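Local coordinates for protein metallo-beta-lactamase (Serratia marcescens, PDB 6K4X) that hydrolyses the amide bond of the beta-lactam ring in antibiotics with a pair of zinc ions, as a subclass B3 metallo-beta-lactamase, at residues A[10-13]-A[19-22]; A[35-40]-A[58-63]; A[145-150]-A[197-202]; A[161-166]-A[231-236]; A[178-183]-A[254-259]. All coordinates share one frame; numbering follows the deposited sequence. Where two conformers were deposited one is given.

Contact 1. Residues A[10-13]-A[19-22]; sequences QPFT and HYVG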
# COMPACT_ATOMS: atom_id res chain seq x y z
N GLN A 10 -17.66 0.09 -4.63
CA GLN A 10 -17.85 -0.84 -5.72
C GLN A 10 -16.49 -0.99 -6.40
O GLN A 10 -15.86 0.00 -6.78
CB GLN A 10 -18.89 -0.32 -6.71
CG GLN A 10 -19.29 -1.35 -7.76
CD GLN A 10 -20.08 -2.50 -7.18
OE1 GLN A 10 -20.84 -2.32 -6.22
NE2 GLN A 10 -19.92 -3.68 -7.75
N PRO A 11 -15.99 -2.22 -6.60
CA PRO A 11 -14.65 -2.38 -7.18
C PRO A 11 -14.64 -2.07 -8.68
O PRO A 11 -15.68 -2.05 -9.32
CB PRO A 11 -14.30 -3.84 -6.87
CG PRO A 11 -15.66 -4.51 -6.85
CD PRO A 11 -16.58 -3.50 -6.19
N PHE A 12 -13.44 -1.84 -9.20
CA PHE A 12 -13.31 -1.42 -10.58
C PHE A 12 -11.92 -1.76 -11.08
O PHE A 12 -10.95 -1.83 -10.32
CB PHE A 12 -13.56 0.09 -10.72
CG PHE A 12 -12.73 1.00 -9.85
CD1 PHE A 12 -13.09 1.21 -8.54
CD2 PHE A 12 -11.61 1.66 -10.34
CE1 PHE A 12 -12.35 2.07 -7.73
CE2 PHE A 12 -10.87 2.51 -9.54
CZ PHE A 12 -11.23 2.69 -8.23
N THR A 13 -11.84 -1.98 -12.39
CA THR A 13 -10.56 -2.27 -13.02
C THR A 13 -9.86 -0.96 -13.36
O THR A 13 -10.44 -0.07 -13.97
CB THR A 13 -10.73 -3.14 -14.26
OG1 THR A 13 -11.32 -4.36 -13.83
CG2 THR A 13 -9.43 -3.37 -15.00
N HIS A 19 -6.98 -4.40 -10.41
CA HIS A 19 -8.35 -4.06 -9.97
C HIS A 19 -8.30 -3.41 -8.59
O HIS A 19 -7.60 -3.92 -7.70
CB HIS A 19 -9.24 -5.31 -9.90
CG HIS A 19 -9.07 -6.23 -11.06
ND1 HIS A 19 -9.62 -5.98 -12.30
CD2 HIS A 19 -8.33 -7.35 -11.18
CE1 HIS A 19 -9.25 -6.95 -13.12
NE2 HIS A 19 -8.44 -7.80 -12.47
N TYR A 20 -9.03 -2.31 -8.40
CA TYR A 20 -9.21 -1.74 -7.10
C TYR A 20 -10.32 -2.50 -6.38
O TYR A 20 -11.43 -2.60 -6.90
CB TYR A 20 -9.57 -0.26 -7.21
CG TYR A 20 -9.63 0.46 -5.89
CD1 TYR A 20 -10.75 0.38 -5.07
CD2 TYR A 20 -8.55 1.21 -5.45
CE1 TYR A 20 -10.79 1.06 -3.87
CE2 TYR A 20 -8.59 1.90 -4.25
CZ TYR A 20 -9.70 1.82 -3.45
OH TYR A 20 -9.73 2.51 -2.27
N VAL A 21 -10.00 -3.04 -5.20
CA VAL A 21 -10.92 -3.82 -4.40
C VAL A 21 -10.97 -3.31 -2.96
O VAL A 21 -11.51 -4.00 -2.09
CB VAL A 21 -10.60 -5.32 -4.45
CG1 VAL A 21 -10.82 -5.89 -5.83
CG2 VAL A 21 -9.21 -5.64 -3.93
N GLY A 22 -10.41 -2.13 -2.69
CA GLY A 22 -10.41 -1.56 -1.35
C GLY A 22 -11.73 -0.92 -0.95
O GLY A 22 -12.80 -1.10 -1.56
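F12 and Y20 are joined by two backbone hydrogen bonds: Y20 N gives to F12 O at 2.8 Å, and F12 N returns to Y20 O at 3.1 Å. This makes them an antiparallel hydrogen-bonded pair. One residue along, T13 and H19 form the non-hydrogen-bonded pair, and here the side chains supply the link. T13 OG1 lies 2.8 Å from H19 ND1, at the edge of the imidazole and in its plane; either atom could be the donor. The other ring nitrogen, H19 NE2, bonds to S32 OG, so both nitrogens are engaged and the rotation of the ring is fixed.

On the opposite face of the sheet F12 packs against Y20. The chi1 of F12, 54°, sets its ring between its own N and carbonyl carbon and brings it over Y20 CB, which stands 3.7 Å from the ring centroid. That is a CH-pi contact over one face. The two rings are near parallel, with planes at 15°, but slid apart so that they barely overlap; their closest atoms are F12 CE1 and Y20 CD1 at 3.5 Å. Beyond them P11 CB touches Y20 O at 3.1 Å. M221 and W222 of helix 221-231 cover the F12 and Y20 face, while Y20 OH bonds to T23 O. The whole is a beta hairpin at the edge of the seven-stranded mixed sheet of the metallo-beta-lactamase fold.

Contact 2. Residues A[35-40]-A[58-63]; sequences QGHILV and MGFKLS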
# COMPACT_ATOMS: atom_id res chain seq x y z
N GLN A 35 -3.93 -18.23 -13.04
CA GLN A 35 -3.22 -19.17 -12.19
C GLN A 35 -3.27 -18.76 -10.72
O GLN A 35 -2.73 -19.48 -9.88
CB GLN A 35 -1.79 -19.34 -12.71
CG GLN A 35 -1.81 -19.86 -14.14
CD GLN A 35 -0.49 -20.22 -14.75
OE1 GLN A 35 0.57 -19.92 -14.21
NE2 GLN A 35 -0.53 -20.84 -15.92
N GLY A 36 -3.96 -17.67 -10.40
CA GLY A 36 -4.05 -17.19 -9.04
C GLY A 36 -3.68 -15.72 -8.95
O GLY A 36 -3.17 -15.12 -9.92
N HIS A 37 -3.98 -15.13 -7.79
CA HIS A 37 -4.01 -13.69 -7.64
C HIS A 37 -3.13 -13.24 -6.47
O HIS A 37 -2.85 -14.01 -5.54
CB HIS A 37 -5.43 -13.18 -7.39
CG HIS A 37 -6.47 -13.89 -8.20
ND1 HIS A 37 -6.40 -13.97 -9.58
CD2 HIS A 37 -7.55 -14.58 -7.80
CE1 HIS A 37 -7.43 -14.68 -9.98
NE2 HIS A 37 -8.13 -15.08 -8.93
N ILE A 38 -2.74 -11.96 -6.55
CA ILE A 38 -2.03 -11.28 -5.48
C ILE A 38 -2.91 -10.14 -5.00
O ILE A 38 -3.39 -9.35 -5.81
CB ILE A 38 -0.66 -10.79 -5.98
CG1 ILE A 38 0.21 -11.98 -6.39
CG2 ILE A 38 0.01 -9.92 -4.92
CD1 ILE A 38 1.53 -11.61 -7.02
N LEU A 39 -3.08 -10.03 -3.68
CA LEU A 39 -3.79 -8.92 -3.06
C LEU A 39 -2.77 -8.00 -2.40
O LEU A 39 -1.89 -8.50 -1.67
CB LEU A 39 -4.77 -9.46 -2.03
CG LEU A 39 -5.52 -8.41 -1.20
CD1 LEU A 39 -6.45 -7.59 -2.07
CD2 LEU A 39 -6.30 -9.08 -0.08
N VAL A 40 -2.91 -6.70 -2.62
CA VAL A 40 -2.08 -5.72 -1.94
C VAL A 40 -2.95 -4.99 -0.92
O VAL A 40 -3.92 -4.32 -1.30
CB VAL A 40 -1.45 -4.72 -2.91
CG1 VAL A 40 -0.50 -3.79 -2.17
CG2 VAL A 40 -0.76 -5.43 -4.06
N MET A 58 -15.65 -9.00 -8.57
CA MET A 58 -14.83 -8.91 -9.78
C MET A 58 -14.67 -10.29 -10.42
O MET A 58 -13.99 -10.43 -11.44
CB MET A 58 -13.47 -8.30 -9.45
CG MET A 58 -13.58 -6.85 -8.98
SD MET A 58 -14.41 -5.72 -10.13
CE MET A 58 -13.16 -5.53 -11.39
N GLY A 59 -15.36 -11.30 -9.89
CA GLY A 59 -15.44 -12.62 -10.51
C GLY A 59 -14.42 -13.61 -10.01
O GLY A 59 -14.26 -14.65 -10.66
N PHE A 60 -13.69 -13.28 -8.95
CA PHE A 60 -12.57 -14.11 -8.51
C PHE A 60 -12.94 -14.87 -7.23
O PHE A 60 -13.78 -14.42 -6.47
CB PHE A 60 -11.32 -13.24 -8.34
CG PHE A 60 -10.92 -12.55 -9.61
CD1 PHE A 60 -10.50 -13.27 -10.71
CD2 PHE A 60 -11.02 -11.18 -9.74
CE1 PHE A 60 -10.16 -12.64 -11.90
CE2 PHE A 60 -10.65 -10.54 -10.91
CZ PHE A 60 -10.25 -11.28 -12.00
N LYS A 61 -12.20 -15.95 -6.98
CA LYS A 61 -12.36 -16.74 -5.77
C LYS A 61 -11.28 -16.39 -4.75
O LYS A 61 -10.11 -16.26 -5.09
CB LYS A 61 -12.19 -18.22 -6.09
CG LYS A 61 -13.22 -18.79 -7.06
CD LYS A 61 -12.94 -20.23 -7.47
CE LYS A 61 -12.94 -21.19 -6.31
NZ LYS A 61 -11.55 -21.58 -5.93
N LEU A 62 -11.70 -16.26 -3.50
CA LEU A 62 -10.76 -15.94 -2.42
C LEU A 62 -9.67 -17.02 -2.34
O LEU A 62 -8.51 -16.72 -2.08
CB LEU A 62 -11.51 -15.83 -1.09
CG LEU A 62 -12.53 -14.70 -1.01
CD1 LEU A 62 -13.04 -14.55 0.41
CD2 LEU A 62 -11.97 -13.39 -1.51
N SER A 63 -10.03 -18.29 -2.57
CA SER A 63 -9.07 -19.37 -2.43
C SER A 63 -7.96 -19.29 -3.48
O SER A 63 -6.93 -19.93 -3.32
CB SER A 63 -9.76 -20.72 -2.49
OG SER A 63 -10.40 -20.89 -3.72
O HOH W 1 -10.34 -16.87 -9.03
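The aromatic contact is between H37 and F60, whose rings meet obliquely, with centroids 4.6 Å apart and planes at 61°. The imidazole offers its outer end: CE1 of H37 comes to 3.5 Å from CD1 of F60, and H37 NE2 is also 3.5 Å from F60 CD1 and near F60 CB, while the nearer ring atoms CG and ND1 stay back. Both residues carry CG beside the backbone N and anti to the carbonyl carbon (chi1 -39° in H37, -59° in F60), and both CB atoms point toward the opposite segment, which lets the rings converge although the CA atoms of H37 and F60 are 8.6 Å apart.

The polar link passes through one water, since no direct hydrogen bond crosses. This water lies in the plane of the imidazole, 2.8 Å from H37 NE2, and accepts from K61 N at 2.9 Å. It also sits at the edge of the F60 ring. H37 ND1 bonds to the backbone N of S33, so each nitrogen has a partner and the ring orientation is set. Within the second segment the lysine chain leads away from H37, and K61 NZ donates to S63 OG at 2.6 Å.

G59 ends helix 47-57 in a Schellman motif, with positive phi, and F60 follows directly after it. F60 then packs on I55 of that helix and on L30 of strand 29-31, and its ring also meets H19. Strand 37-40 runs between strands 29-31 and 65-69, so the contact ties the sheet to the connection from helix 47-57 into strand 65-69.

Contact 3. Residues A[145-150]-A[197-202]; sequences HATPGH and RGSFEA. With ZN (zinc ion), chain B; D0U (4-azanyl-2-sulfanyl-benzoic acid), chain E.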
# COMPACT_ATOMS: atom_id res chain seq x y z
N HIS A 145 9.99 -2.68 -3.13
CA HIS A 145 10.91 -1.56 -2.95
C HIS A 145 10.82 -1.08 -1.51
O HIS A 145 9.77 -0.66 -1.06
CB HIS A 145 10.59 -0.39 -3.88
CG HIS A 145 10.56 -0.78 -5.31
ND1 HIS A 145 11.60 -0.51 -6.17
CD2 HIS A 145 9.58 -1.35 -6.04
CE1 HIS A 145 11.27 -0.95 -7.37
NE2 HIS A 145 10.05 -1.46 -7.32
N ALA A 146 11.94 -1.16 -0.79
CA ALA A 146 11.95 -0.65 0.58
C ALA A 146 11.70 0.85 0.55
O ALA A 146 12.45 1.61 -0.06
CB ALA A 146 13.25 -0.97 1.26
N THR A 147 10.66 1.27 1.27
CA THR A 147 10.35 2.68 1.44
C THR A 147 10.06 2.96 2.90
O THR A 147 8.93 3.27 3.28
CB THR A 147 9.19 3.15 0.54
OG1 THR A 147 8.00 2.39 0.74
CG2 THR A 147 9.57 3.07 -0.92
N PRO A 148 11.09 2.84 3.76
CA PRO A 148 10.93 3.07 5.20
C PRO A 148 10.74 4.56 5.53
O PRO A 148 10.97 5.46 4.70
CB PRO A 148 12.25 2.55 5.76
CG PRO A 148 13.25 2.85 4.66
CD PRO A 148 12.47 2.49 3.40
N GLY A 149 10.35 4.79 6.77
CA GLY A 149 10.30 6.11 7.33
C GLY A 149 9.03 6.33 8.10
O GLY A 149 9.06 6.66 9.28
N HIS A 150 7.88 6.14 7.45
CA HIS A 150 6.59 6.08 8.16
C HIS A 150 6.54 4.85 9.08
O HIS A 150 5.97 4.92 10.17
CB HIS A 150 5.47 6.17 7.14
CG HIS A 150 4.09 6.14 7.69
ND1 HIS A 150 3.48 7.27 8.14
CD2 HIS A 150 3.19 5.14 7.81
CE1 HIS A 150 2.23 6.97 8.48
NE2 HIS A 150 2.04 5.65 8.34
N ARG A 197 13.96 10.35 3.83
CA ARG A 197 14.60 11.04 2.70
C ARG A 197 15.03 10.05 1.64
O ARG A 197 14.87 10.33 0.44
CB ARG A 197 15.76 11.90 3.18
CG ARG A 197 15.27 13.13 3.92
CD ARG A 197 16.41 13.93 4.50
NE ARG A 197 15.91 15.18 5.01
CZ ARG A 197 16.57 16.00 5.83
NH1 ARG A 197 16.02 17.16 6.16
NH2 ARG A 197 17.75 15.65 6.30
N GLY A 198 15.57 8.90 2.04
CA GLY A 198 15.92 7.88 1.06
C GLY A 198 14.69 7.39 0.31
O GLY A 198 14.75 7.08 -0.88
N SER A 199 13.55 7.30 1.00
CA SER A 199 12.31 6.85 0.38
C SER A 199 11.76 7.86 -0.62
O SER A 199 11.29 7.46 -1.68
CB SER A 199 11.31 6.48 1.43
OG SER A 199 11.78 5.36 2.13
N PHE A 200 11.82 9.15 -0.30
CA PHE A 200 11.40 10.13 -1.28
C PHE A 200 12.23 9.97 -2.56
O PHE A 200 11.68 10.02 -3.68
CB PHE A 200 11.55 11.57 -0.78
CG PHE A 200 10.98 11.88 0.58
CD1 PHE A 200 9.82 11.29 1.07
CD2 PHE A 200 11.63 12.79 1.38
CE1 PHE A 200 9.35 11.60 2.34
CE2 PHE A 200 11.16 13.10 2.65
CZ PHE A 200 10.02 12.50 3.13
N GLU A 201 13.54 9.78 -2.41
CA GLU A 201 14.43 9.64 -3.56
C GLU A 201 14.09 8.37 -4.34
O GLU A 201 14.03 8.40 -5.58
CB GLU A 201 15.88 9.63 -3.10
CG GLU A 201 16.37 10.98 -2.61
CD GLU A 201 17.88 11.12 -2.58
OE1 GLU A 201 18.38 12.23 -2.29
OE2 GLU A 201 18.56 10.11 -2.84
N ALA A 202 13.85 7.26 -3.64
CA ALA A 202 13.55 6.03 -4.35
C ALA A 202 12.24 6.17 -5.13
O ALA A 202 12.12 5.73 -6.28
CB ALA A 202 13.48 4.88 -3.38
ZN ZN B . 0.44 4.44 8.62
O2 D0U E . -0.72 6.19 6.02
C7 D0U E . -0.53 7.39 6.36
O1 D0U E . 0.04 8.21 5.59
C3 D0U E . -0.97 7.89 7.69
C2 D0U E . -0.95 9.30 7.85
C4 D0U E . -1.41 7.06 8.74
S1 D0U E . -1.63 5.37 8.74
C5 D0U E . -1.76 7.70 9.95
C6 D0U E . -1.72 9.08 10.12
N1 D0U E . -2.12 9.67 11.31
C1 D0U E . -1.34 9.86 9.07
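S199 is the helix residue that reaches P148 and T147, and its side chain can be followed outward from CB, which projects toward residues 145-150. S199 CB lies 3.4 Å from P148 O and 3.9 Å from T147 CA, so the carbon already rests on the backbone of the loop. The next atom, OG, stands anti to the carbonyl carbon of S199 (chi1 -66°) and comes to 2.7 Å from P148 O. The bond to that oxygen is not settled, because the single hydroxyl proton can also be shared with S195 O, one turn earlier in the helix. S199 OG also lies close to the preceding peptide: P148 CD is 3.2 Å away and T147 C 3.1 Å, while P148 N, which has no hydrogen, is close without bonding. The hydroxyl is thus seated against the T147-P148 peptide.

T147 uses its own hydroxyl elsewhere, bonding to T156 OG1. Three residues past T147 the same loop delivers H150, whose NE2 binds a zinc ion at 2.0 Å; the sulfur S1 of the inhibitor binds the same metal at 2.3 Å, and H72 and H74 complete the site. The ND1 of H150 is hydrogen-bonded to T177 O, a second-shell contact that fixes the imidazole. The inhibitor approaches it obliquely, with D0U C3 3.4 Å from H150 CE1.

Strand 140-146 ends at A146, and the loop crosses the flank of helix 190-205 at S199 before turning to the metal. That helix is backed in turn: F200 of helix 190-205 packs on R250 and L253 of helix 241-260.

Contact 4. Residues A[161-166]-A[231-236]; sequences SCEQGK and EGNSAY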
# COMPACT_ATOMS: atom_id res chain seq x y z
N SER A 161 1.05 -4.14 -15.91
CA SER A 161 -0.19 -4.68 -16.40
C SER A 161 -0.37 -4.27 -17.85
O SER A 161 0.03 -3.17 -18.25
CB SER A 161 -1.38 -4.21 -15.58
OG SER A 161 -1.42 -4.84 -14.30
N CYS A 162 -1.02 -5.14 -18.64
CA CYS A 162 -1.07 -4.95 -20.07
C CYS A 162 -2.49 -5.21 -20.58
O CYS A 162 -3.22 -6.03 -20.03
CB CYS A 162 -0.09 -5.87 -20.79
SG CYS A 162 1.63 -5.81 -20.20
N GLU A 163 -2.81 -4.54 -21.68
CA GLU A 163 -4.06 -4.75 -22.43
C GLU A 163 -3.71 -4.95 -23.90
O GLU A 163 -3.27 -3.99 -24.55
CB GLU A 163 -5.01 -3.55 -22.28
CG GLU A 163 -5.53 -3.36 -20.85
CD GLU A 163 -6.48 -2.18 -20.65
OE1 GLU A 163 -6.82 -1.49 -21.64
OE2 GLU A 163 -6.91 -1.94 -19.49
N GLN A 164 -3.83 -6.17 -24.41
CA GLN A 164 -3.53 -6.49 -25.81
C GLN A 164 -2.13 -5.95 -26.15
O GLN A 164 -1.87 -5.38 -27.21
CB GLN A 164 -4.61 -5.93 -26.75
CG GLN A 164 -5.96 -6.61 -26.60
CD GLN A 164 -6.06 -7.88 -27.40
OE1 GLN A 164 -5.57 -7.97 -28.54
NE2 GLN A 164 -6.70 -8.88 -26.81
N GLY A 165 -1.19 -6.15 -25.23
CA GLY A 165 0.22 -5.87 -25.48
C GLY A 165 0.63 -4.43 -25.21
O GLY A 165 1.79 -4.12 -25.39
N LYS A 166 -0.31 -3.56 -24.81
CA LYS A 166 0.01 -2.19 -24.41
C LYS A 166 0.13 -2.16 -22.89
O LYS A 166 -0.86 -2.41 -22.18
CB LYS A 166 -1.08 -1.24 -24.89
CG LYS A 166 -0.80 0.24 -24.63
CD LYS A 166 0.46 0.78 -25.29
CE LYS A 166 0.51 2.29 -25.24
NZ LYS A 166 -0.33 2.91 -26.28
N GLU A 231 -13.14 9.62 -20.06
CA GLU A 231 -11.91 9.56 -20.83
C GLU A 231 -11.34 8.13 -20.88
O GLU A 231 -10.40 7.87 -21.64
CB GLU A 231 -10.92 10.62 -20.35
CG GLU A 231 -9.78 10.08 -19.52
CD GLU A 231 -8.55 10.96 -19.59
OE1 GLU A 231 -7.57 10.55 -20.24
OE2 GLU A 231 -8.60 12.07 -19.01
N GLY A 232 -11.95 7.18 -20.14
CA GLY A 232 -11.38 5.81 -20.03
C GLY A 232 -10.19 5.76 -19.08
O GLY A 232 -9.91 6.73 -18.36
N ASN A 233 -9.49 4.62 -19.04
CA ASN A 233 -8.56 4.36 -17.93
C ASN A 233 -7.24 5.11 -18.12
O ASN A 233 -6.43 5.14 -17.19
CB ASN A 233 -8.35 2.87 -17.66
CG ASN A 233 -7.67 2.08 -18.76
OD1 ASN A 233 -6.98 2.62 -19.62
ND2 ASN A 233 -7.84 0.76 -18.72
N SER A 234 -7.07 5.85 -19.20
CA SER A 234 -6.01 6.81 -19.26
C SER A 234 -6.13 7.84 -18.12
O SER A 234 -5.14 8.47 -17.82
CB SER A 234 -6.00 7.51 -20.59
OG SER A 234 -7.26 8.08 -20.89
N ALA A 235 -7.32 8.03 -17.56
CA ALA A 235 -7.46 8.99 -16.44
C ALA A 235 -6.58 8.59 -15.25
O ALA A 235 -6.27 9.48 -14.42
CB ALA A 235 -8.88 9.12 -16.02
N TYR A 236 -6.24 7.29 -15.11
CA TYR A 236 -5.42 6.84 -13.99
C TYR A 236 -3.93 7.01 -14.27
O TYR A 236 -3.13 6.89 -13.33
CB TYR A 236 -5.71 5.38 -13.61
CG TYR A 236 -7.15 5.15 -13.27
CD1 TYR A 236 -7.70 5.66 -12.11
CD2 TYR A 236 -7.96 4.39 -14.10
CE1 TYR A 236 -9.03 5.46 -11.80
CE2 TYR A 236 -9.28 4.20 -13.80
CZ TYR A 236 -9.82 4.72 -12.65
OH TYR A 236 -11.13 4.51 -12.35
O HOH W 2 -6.53 1.26 -22.01
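This is a small polar contact at the surface, in which a beta-hairpin turn of the metallo-beta-lactamase fold touches the link between two helices. Strands 155-163 and 166-173 are joined by a type I' turn from E163 to K166, closed by the pair E163 N to K166 O at 2.9 Å and K166 N to E163 O at 3.0 Å. Opposite it, G232, with positive phi, is the first residue past helix 221-231, and a 3-10 segment carries N233. The two segments bury only 64 Å² between them, and the CA atoms of E163 and N233 are 11.1 Å apart, so the side chains span the gap.

They approach from opposite directions. E163 runs extended beyond CG (chi2 -180°), which carries its carboxylate out to the asparagine, whose own CG lies between N and the carbonyl carbon. N233 ND2 donates to E163 OE2 at 3.0 Å with an N-H...O angle of 134°, a bent bond. The carboxylate oxygen stays near the amide plane. The carboxylate and amide planes are 48° apart, and the amide nitrogen meets OE2 on its syn side, out of the carboxylate plane. OE2 has a second donor, G16 N, and Y15 of strand 12-15 touches both side chains.

The two remaining oxygens of the pair share one water: it donates to E163 OE1 and to N233 OD1, each at 2.8 Å.

Contact 5. Residues A[178-183]-A[254-259]; sequences AVSADS and ETRLAS. With D0U (4-azanyl-2-sulfanyl-benzoic acid), chain E.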
# COMPACT_ATOMS: atom_id res chain seq x y z
N ALA A 178 5.50 11.85 7.46
CA ALA A 178 6.06 12.15 8.78
C ALA A 178 4.92 12.58 9.69
O ALA A 178 4.33 13.68 9.55
CB ALA A 178 7.11 13.23 8.67
N VAL A 179 4.50 11.67 10.57
CA VAL A 179 3.40 11.91 11.54
C VAL A 179 3.82 11.22 12.83
O VAL A 179 4.53 10.23 12.81
CB VAL A 179 2.06 11.39 10.99
CG1 VAL A 179 2.18 9.95 10.54
CG2 VAL A 179 0.87 11.51 11.93
N SER A 180 3.43 11.76 13.97
CA SER A 180 3.93 11.19 15.21
C SER A 180 2.96 11.43 16.36
O SER A 180 2.05 12.24 16.28
CB SER A 180 5.27 11.76 15.57
OG SER A 180 5.15 13.09 16.08
N ALA A 181 3.26 10.75 17.46
CA ALA A 181 2.69 11.09 18.76
C ALA A 181 3.20 12.48 19.19
O ALA A 181 4.24 12.94 18.74
CB ALA A 181 3.10 10.06 19.79
N ASP A 182 2.48 13.09 20.12
CA ASP A 182 2.82 14.41 20.64
C ASP A 182 4.21 14.40 21.29
O ASP A 182 4.89 15.43 21.30
CB ASP A 182 1.77 14.88 21.66
CG ASP A 182 0.48 15.34 21.00
OD1 ASP A 182 0.50 15.58 19.78
OD2 ASP A 182 -0.53 15.48 21.72
N SER A 183 4.64 13.26 21.85
CA SER A 183 5.89 13.16 22.60
C SER A 183 7.12 12.94 21.70
O SER A 183 8.21 12.78 22.23
CB SER A 183 5.75 12.03 23.59
OG SER A 183 5.45 10.83 22.89
N GLU A 254 9.70 18.51 5.68
CA GLU A 254 10.38 19.78 5.85
C GLU A 254 9.54 20.73 6.70
O GLU A 254 10.07 21.45 7.56
CB GLU A 254 10.74 20.40 4.51
CG GLU A 254 11.88 19.65 3.82
CD GLU A 254 13.16 19.47 4.66
OE1 GLU A 254 13.47 20.33 5.53
OE2 GLU A 254 13.87 18.47 4.49
N THR A 255 8.24 20.74 6.49
CA THR A 255 7.36 21.56 7.32
C THR A 255 7.50 21.13 8.79
O THR A 255 7.54 21.96 9.71
CB THR A 255 5.91 21.46 6.84
OG1 THR A 255 5.78 22.08 5.56
CG2 THR A 255 4.95 22.19 7.76
N ARG A 256 7.50 19.83 9.04
CA ARG A 256 7.60 19.29 10.41
C ARG A 256 8.93 19.68 11.06
O ARG A 256 8.95 20.18 12.19
CB ARG A 256 7.42 17.78 10.38
CG ARG A 256 7.63 17.10 11.73
CD ARG A 256 6.69 17.63 12.82
NE ARG A 256 6.97 16.99 14.10
CZ ARG A 256 6.32 15.96 14.62
NH1 ARG A 256 5.32 15.39 13.96
NH2 ARG A 256 6.70 15.48 15.79
N LEU A 257 10.04 19.50 10.34
CA LEU A 257 11.34 19.79 10.94
C LEU A 257 11.40 21.29 11.27
O LEU A 257 11.95 21.70 12.30
CB LEU A 257 12.49 19.39 10.01
CG LEU A 257 12.66 17.89 9.81
CD1 LEU A 257 13.74 17.59 8.79
CD2 LEU A 257 12.94 17.16 11.11
N ALA A 258 10.87 22.14 10.38
CA ALA A 258 10.84 23.60 10.67
C ALA A 258 10.04 23.87 11.94
O ALA A 258 10.44 24.72 12.76
CB ALA A 258 10.29 24.35 9.48
N SER A 259 8.93 23.18 12.13
CA SER A 259 8.02 23.38 13.27
C SER A 259 8.71 22.98 14.58
O SER A 259 8.31 23.42 15.65
CB SER A 259 6.72 22.62 13.11
OG SER A 259 6.06 22.93 11.88
O2 D0U E . -0.72 6.19 6.02
C7 D0U E . -0.53 7.39 6.36
O1 D0U E . 0.04 8.21 5.59
C3 D0U E . -0.97 7.89 7.69
C2 D0U E . -0.95 9.30 7.85
C4 D0U E . -1.41 7.06 8.74
S1 D0U E . -1.63 5.37 8.74
C5 D0U E . -1.76 7.70 9.95
C6 D0U E . -1.72 9.08 10.12
N1 D0U E . -2.12 9.67 11.31
C1 D0U E . -1.34 9.86 9.07
O HOH W 3 4.28 15.82 11.34
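S180 lies in an extended loop (phi -153°, psi 170°) and faces R256 on a regular helix, where A258 N bonds to E254 O at 3.0 Å. The contact is an end-on grip. R256 NH2 donates to S180 OG at 2.9 Å, and NH1 donates to the same S180 OG at 3.1 Å. The hydroxyl oxygen sits at the edge of the guanidinium, close to its plane. S180 OG in turn donates to A181 O at 2.8 Å, so the hydroxyl donates within its own loop and accepts from the arginine.

R256 reaches this place with CG anti to its backbone N and a bend about the CB-CG bond, chi2 58°. Its NE forms a salt bridge with E260, which would steady the head group. The loop 178-183 belongs to the rim of the active site of the metallo-beta-lactamase fold and leads toward helix 190-205, while R256 comes from the C-terminal helix 241-260. A water 2.8 Å from A178 O and 2.9 Å from R256 NH1 adds a second link. Between these two anchors V179 turns away from the helix, and its CG2 comes to 3.6 Å from the amino nitrogen N1 of the inhibitor.

How the contacts relate
Contacts 3 and 5 each supply a wall of the inhibitor pocket, H150 and V179, with centres 17 Å apart. They meet directly: H150 CE1 lies 3.6 Å from V179 CG1, and R197 NH1 forms a salt bridge of 3.0 Å with E254 OE2. Their segments alternate along the chain. Contacts 1 and 2 share the seven-stranded sheet, with centres 12 Å apart, and M58 CE packs 3.3 Å from T13 OG1. Contact 4 touches contact 1 through Y236 OH, 3.5 Å from F12 CE2, and stays about 10 Å from contact 2 at nearest atoms. Contact 1 lies on the opposite side of the chain's centre from contacts 3 and 5, yet the side chain of Y20 is about 12 Å from a zinc ion.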